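Local coordinates for microbial serine proteinases; subtilisin (Bacillus subtilis, PDB 2GKO), which probably cleaves peptide bonds as a cold-adapted, calcium-binding serine endopeptidase of the subtilisin family, at residues A[5-10]-A[87-92]; A[21-26]-A[259-264]. One frame throughout, in Å; residues are numbered along the deposited sequence.

How the interactions relate
Interactions 1 and 2 are neighbours, with centres about 14 Å apart. They are joined by segment 21-26, which runs beside both partners of interaction 1. Thr-22 OG1 lies 2.6 Å from Gly-91 O, probably as a hydrogen bond, and Thr-22 CG2 packs on Ile-10 CG2 at 3.5 Å. The hydroxyl of Tyr-14 also ties the two together: it bonds Val-92 O and Ser-23 N. Helix 248-265, which starts among the residues of the phenylmethanesulfonic acid pocket, carries one partner of interaction 2. Its His-254 touches Ile-10 and Val-92 of interaction 1. In chain order, segment 87-92 follows helix 71-80, which starts at His-71 of the same pocket.

Interaction 1. Residues A[5-10]-A[87-92]; sequences STPWGI and SGVYGV
Ser-5 OG is held by two waters that bridge it to segment 87-92. It donates to one water at 2.6 Å, and this water donates to Gly-88 O. The second water donates both to Ser-5 OG and to Ser-87 O. The contact packs the N-terminal segment of the subtilisin fold, with Pro-7 as N-cap of helix 8-14, on the loop between helix 71-80 and strand 97-102. Tyr-90 N makes the direct backbone bond, donating to Ser-5 O at 2.9 Å. The Tyr-90 ring stands beside its own backbone N (chi1 -75°), which sets its edge against the same oxygen. Ser-5 O lies in the ring plane, 3.5 Å from Tyr-90 CD1.

Further along, apolar side chains take over most of the contact. Pro-7 CD meets Val-89 CG2 at 3.6 Å, the two side chains crossing at about a right angle. Tyr-234 of strand 233-236 touches both. Thr-6 OG1 turns to another partner, Leu-19 O. Ile-10 points at the other segment, and two carbons of its longer branch do different work. Its CG1 rests 3.4 Å from Tyr-90 O. Its CD1 reaches past Gly-91 to Val-92, where it meets CG2 at 3.6 Å.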
loop_
_atom_site.group_PDB
_atom_site.type_symbol
_atom_site.label_atom_id
_atom_site.label_comp_id
_atom_site.label_asym_id
_atom_site.label_seq_id
_atom_site.Cartn_x
_atom_site.Cartn_y
_atom_site.Cartn_z
ATOM N N SER A 5 14.847 0.936 13.514
ATOM C CA SER A 5 14.193 -0.368 13.542
ATOM C C SER A 5 12.723 -0.210 13.187
ATOM O O SER A 5 12.203 -0.933 12.348
ATOM C CB SER A 5 14.323 -1.009 14.929
ATOM O OG SER A 5 15.699 -1.203 15.253
ATOM N N THR A 6 12.059 0.741 13.844
ATOM C CA THR A 6 10.639 1.005 13.665
ATOM C C THR A 6 10.465 2.491 13.420
ATOM O O THR A 6 10.409 3.308 14.336
ATOM C CB THR A 6 9.838 0.539 14.867
ATOM O OG1 THR A 6 10.415 1.097 16.062
ATOM C CG2 THR A 6 9.985 -0.977 15.013
ATOM N N PRO A 7 10.450 2.856 12.147
ATOM C CA PRO A 7 10.143 4.224 11.739
ATOM C C PRO A 7 8.849 4.788 12.305
ATOM O O PRO A 7 7.958 4.051 12.733
ATOM C CB PRO A 7 10.030 4.073 10.224
ATOM C CG PRO A 7 11.018 3.012 9.914
ATOM C CD PRO A 7 10.800 2.011 10.989
ATOM N N TRP A 8 8.724 6.112 12.280
ATOM C CA TRP A 8 7.572 6.763 12.916
ATOM C C TRP A 8 6.246 6.216 12.436
ATOM O O TRP A 8 5.307 6.008 13.205
ATOM C CB TRP A 8 7.619 8.300 12.764
ATOM C CG TRP A 8 7.084 8.834 11.458
ATOM C CD1 TRP A 8 7.819 9.184 10.363
ATOM C CD2 TRP A 8 5.715 9.115 11.128
ATOM N NE1 TRP A 8 6.989 9.641 9.366
ATOM C CE2 TRP A 8 5.691 9.594 9.802
ATOM C CE3 TRP A 8 4.495 8.983 11.811
ATOM C CZ2 TRP A 8 4.505 9.965 9.165
ATOM C CZ3 TRP A 8 3.317 9.340 11.181
ATOM C CH2 TRP A 8 3.332 9.831 9.857
ATOM N N GLY A 9 6.141 5.914 11.144
ATOM C CA GLY A 9 4.877 5.419 10.637
ATOM C C GLY A 9 4.541 3.997 11.078
ATOM O O GLY A 9 3.372 3.654 11.209
ATOM N N ILE A 10 5.578 3.184 11.294
ATOM C CA ILE A 10 5.405 1.839 11.831
ATOM C C ILE A 10 4.908 1.956 13.274
ATOM O O ILE A 10 3.929 1.335 13.637
ATOM C CB ILE A 10 6.706 1.016 11.733
ATOM C CG1 ILE A 10 7.122 0.822 10.255
ATOM C CG2 ILE A 10 6.559 -0.323 12.401
ATOM C CD1 ILE A 10 6.046 0.283 9.334
ATOM N N SER A 87 19.056 -6.153 13.245
ATOM C CA SER A 87 19.505 -4.757 13.183
ATOM C C SER A 87 18.895 -3.932 12.049
ATOM O O SER A 87 19.205 -2.757 11.902
ATOM C CB SER A 87 21.024 -4.726 13.009
ATOM O OG SER A 87 21.627 -5.302 14.154
ATOM N N GLY A 88 18.062 -4.555 11.225
ATOM C CA GLY A 88 17.458 -3.844 10.114
ATOM C C GLY A 88 16.125 -3.201 10.430
ATOM O O GLY A 88 15.678 -3.136 11.582
ATOM N N VAL A 89 15.473 -2.709 9.373
ATOM C CA VAL A 89 14.178 -2.076 9.485
ATOM C C VAL A 89 13.030 -3.093 9.430
ATOM O O VAL A 89 13.152 -4.138 8.793
ATOM C CB VAL A 89 14.012 -0.961 8.389
ATOM C CG1 VAL A 89 13.658 -1.554 7.022
ATOM C CG2 VAL A 89 12.982 0.075 8.822
ATOM N N TYR A 90 11.944 -2.772 10.117
ATOM C CA TYR A 90 10.744 -3.571 10.205
ATOM C C TYR A 90 9.614 -2.850 9.480
ATOM O O TYR A 90 9.459 -1.629 9.605
ATOM C CB TYR A 90 10.330 -3.769 11.663
ATOM C CG TYR A 90 11.173 -4.766 12.412
ATOM C CD1 TYR A 90 12.296 -4.348 13.121
ATOM C CD2 TYR A 90 10.847 -6.105 12.420
ATOM C CE1 TYR A 90 13.080 -5.281 13.830
ATOM C CE2 TYR A 90 11.621 -7.036 13.114
ATOM C CZ TYR A 90 12.721 -6.617 13.810
ATOM O OH TYR A 90 13.451 -7.581 14.493
ATOM N N GLY A 91 8.841 -3.619 8.724
ATOM C CA GLY A 91 7.589 -3.162 8.169
ATOM C C GLY A 91 6.421 -3.712 8.952
ATOM O O GLY A 91 6.559 -4.379 9.989
ATOM N N VAL A 92 5.241 -3.444 8.441
ATOM C CA VAL A 92 4.023 -3.671 9.194
ATOM C C VAL A 92 3.740 -5.172 9.391
ATOM O O VAL A 92 3.302 -5.597 10.473
ATOM C CB VAL A 92 2.789 -2.966 8.531
ATOM C CG1 VAL A 92 1.525 -3.302 9.267
ATOM C CG2 VAL A 92 2.975 -1.455 8.486
HETATM O O HOH W 1 16.424 -3.449 14.077
HETATM O O HOH W 2 18.699 -0.993 14.340
#

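Interaction 2. Residues A[21-26]-A[259-264]; sequences STSGGA and AAKIWA
Lys-261 runs extended from its backbone, CG anti to the backbone N, and bends only at its last torsion (chi4 68°). This bend turns NZ onto Ser-23. The Ser-23 hydroxyl sits between its own backbone N and carbonyl carbon (chi1 68°), which leaves OG 3.3 Å from Lys-261 NZ. Lys-261 NZ donates to Ser-23 O at 2.8 Å. The nitrogen comes from above the carbonyl plane, 57° out of it, and not along a lone pair. The methylenes lie alongside the same oxygen, with Lys-261 CD 3.6 Å from Ser-23 O.

The contact joins the loop between helix 8-14 and strand 29-34 to helix 248-265, whose first turn carries the pocket residues Thr-248, Ser-249 and Met-250. Gly-24 and Gly-25 both have positive phi, with backbone angles at which a CB would jam against the preceding carbonyl O. Gly-25 passes close to the helix backbone, its CA 3.6 Å from Ala-260 O. Beyond it, Ala-264 points its methyl at the loop. Ala-264 CB lies 3.3 Å from Ala-26 O and also touches the carbonyl carbon of Gly-25.

Two waters fill out the polar contacts. One accepts from Gly-25 N at 3.0 Å and donates to Lys-261 O. The other donates to both Ala-26 O and Ala-264 O, the latter at 2.8 Å. Elsewhere, Gly-24 N bonds Glu-95 OE2. Tyr-14 OH is a second, weak partner of Lys-261 NZ.

The ammonium group is thus met by neutral oxygens, so the grip within this contact is charge-to-dipole and not a salt bridge. The positive charge would be expected to polarise the Ser-23 carbonyl.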
loop_
_atom_site.group_PDB
_atom_site.type_symbol
_atom_site.label_atom_id
_atom_site.label_comp_id
_atom_site.label_asym_id
_atom_site.label_seq_id
_atom_site.Cartn_x
_atom_site.Cartn_y
_atom_site.Cartn_z
ATOM N N SER A 21 10.058 -3.978 17.376
ATOM C CA SER A 21 9.896 -4.922 16.268
ATOM C C SER A 21 8.422 -5.147 15.979
ATOM O O SER A 21 7.545 -4.813 16.783
ATOM C CB SER A 21 10.590 -6.262 16.570
ATOM O OG SER A 21 9.910 -6.970 17.591
ATOM N N THR A 22 8.147 -5.722 14.808
ATOM C CA THR A 22 6.786 -5.980 14.389
ATOM C C THR A 22 6.565 -7.480 14.242
ATOM O O THR A 22 7.482 -8.287 14.447
ATOM C CB THR A 22 6.487 -5.263 13.046
ATOM O OG1 THR A 22 7.496 -5.623 12.093
ATOM C CG2 THR A 22 6.612 -3.734 13.206
ATOM N N SER A 23 5.337 -7.833 13.877
ATOM C CA SER A 23 4.937 -9.220 13.739
ATOM C C SER A 23 3.738 -9.377 12.823
ATOM O O SER A 23 2.998 -8.419 12.550
ATOM C CB SER A 23 4.583 -9.802 15.123
ATOM O OG SER A 23 3.404 -9.202 15.640
ATOM N N GLY A 24 3.533 -10.610 12.364
ATOM C CA GLY A 24 2.285 -10.980 11.734
ATOM C C GLY A 24 2.315 -10.962 10.209
ATOM O O GLY A 24 3.294 -10.547 9.599
ATOM N N GLY A 25 1.233 -11.440 9.619
ATOM C CA GLY A 25 1.089 -11.521 8.174
ATOM C C GLY A 25 1.353 -12.892 7.586
ATOM O O GLY A 25 1.321 -13.050 6.370
ATOM N N ALA A 26 1.620 -13.890 8.436
ATOM C CA ALA A 26 1.993 -15.211 7.951
ATOM C C ALA A 26 0.972 -15.771 6.976
ATOM O O ALA A 26 -0.226 -15.743 7.220
ATOM C CB ALA A 26 2.193 -16.173 9.113
ATOM N N ALA A 259 -3.416 -4.824 6.243
ATOM C CA ALA A 259 -4.391 -5.750 5.682
ATOM C C ALA A 259 -3.895 -7.184 5.789
ATOM O O ALA A 259 -4.655 -8.084 6.154
ATOM C CB ALA A 259 -4.689 -5.396 4.218
ATOM N N ALA A 260 -2.619 -7.404 5.492
ATOM C CA ALA A 260 -2.026 -8.744 5.562
ATOM C C ALA A 260 -1.955 -9.270 6.991
ATOM O O ALA A 260 -2.228 -10.443 7.239
ATOM C CB ALA A 260 -0.655 -8.744 4.936
ATOM N N LYS A 261 -1.602 -8.394 7.917
ATOM C CA LYS A 261 -1.563 -8.712 9.340
ATOM C C LYS A 261 -2.959 -9.123 9.827
ATOM O O LYS A 261 -3.108 -10.104 10.596
ATOM C CB LYS A 261 -1.058 -7.483 10.109
ATOM C CG LYS A 261 -0.739 -7.713 11.566
ATOM C CD LYS A 261 -0.060 -6.495 12.177
ATOM C CE LYS A 261 0.002 -6.594 13.707
ATOM N NZ LYS A 261 0.901 -7.668 14.180
ATOM N N ILE A 262 -3.982 -8.384 9.395
ATOM C CA ILE A 262 -5.359 -8.710 9.726
ATOM C C ILE A 262 -5.750 -10.051 9.101
ATOM O O ILE A 262 -6.275 -10.942 9.775
ATOM C CB ILE A 262 -6.307 -7.580 9.243
ATOM C CG1 ILE A 262 -6.085 -6.319 10.072
ATOM C CG2 ILE A 262 -7.772 -7.995 9.312
ATOM C CD1 ILE A 262 -6.715 -5.078 9.465
ATOM N N TRP A 263 -5.457 -10.213 7.810
ATOM C CA TRP A 263 -5.894 -11.384 7.064
ATOM C C TRP A 263 -5.308 -12.670 7.636
ATOM O O TRP A 263 -5.986 -13.694 7.658
ATOM C CB TRP A 263 -5.539 -11.256 5.569
ATOM C CG TRP A 263 -6.543 -11.856 4.634
ATOM C CD1 TRP A 263 -7.517 -12.788 4.926
ATOM C CD2 TRP A 263 -6.702 -11.547 3.244
ATOM N NE1 TRP A 263 -8.268 -13.048 3.811
ATOM C CE2 TRP A 263 -7.793 -12.294 2.762
ATOM C CE3 TRP A 263 -6.045 -10.682 2.363
ATOM C CZ2 TRP A 263 -8.218 -12.220 1.436
ATOM C CZ3 TRP A 263 -6.469 -10.604 1.063
ATOM C CH2 TRP A 263 -7.533 -11.372 0.605
ATOM N N ALA A 264 -4.061 -12.604 8.097
ATOM C CA ALA A 264 -3.329 -13.771 8.582
ATOM C C ALA A 264 -3.991 -14.347 9.826
ATOM O O ALA A 264 -3.886 -15.545 10.100
ATOM C CB ALA A 264 -1.907 -13.404 8.871
HETATM O O HOH W 3 -0.951 -11.456 11.603
HETATM O O HOH W 4 -1.920 -17.272 9.252
#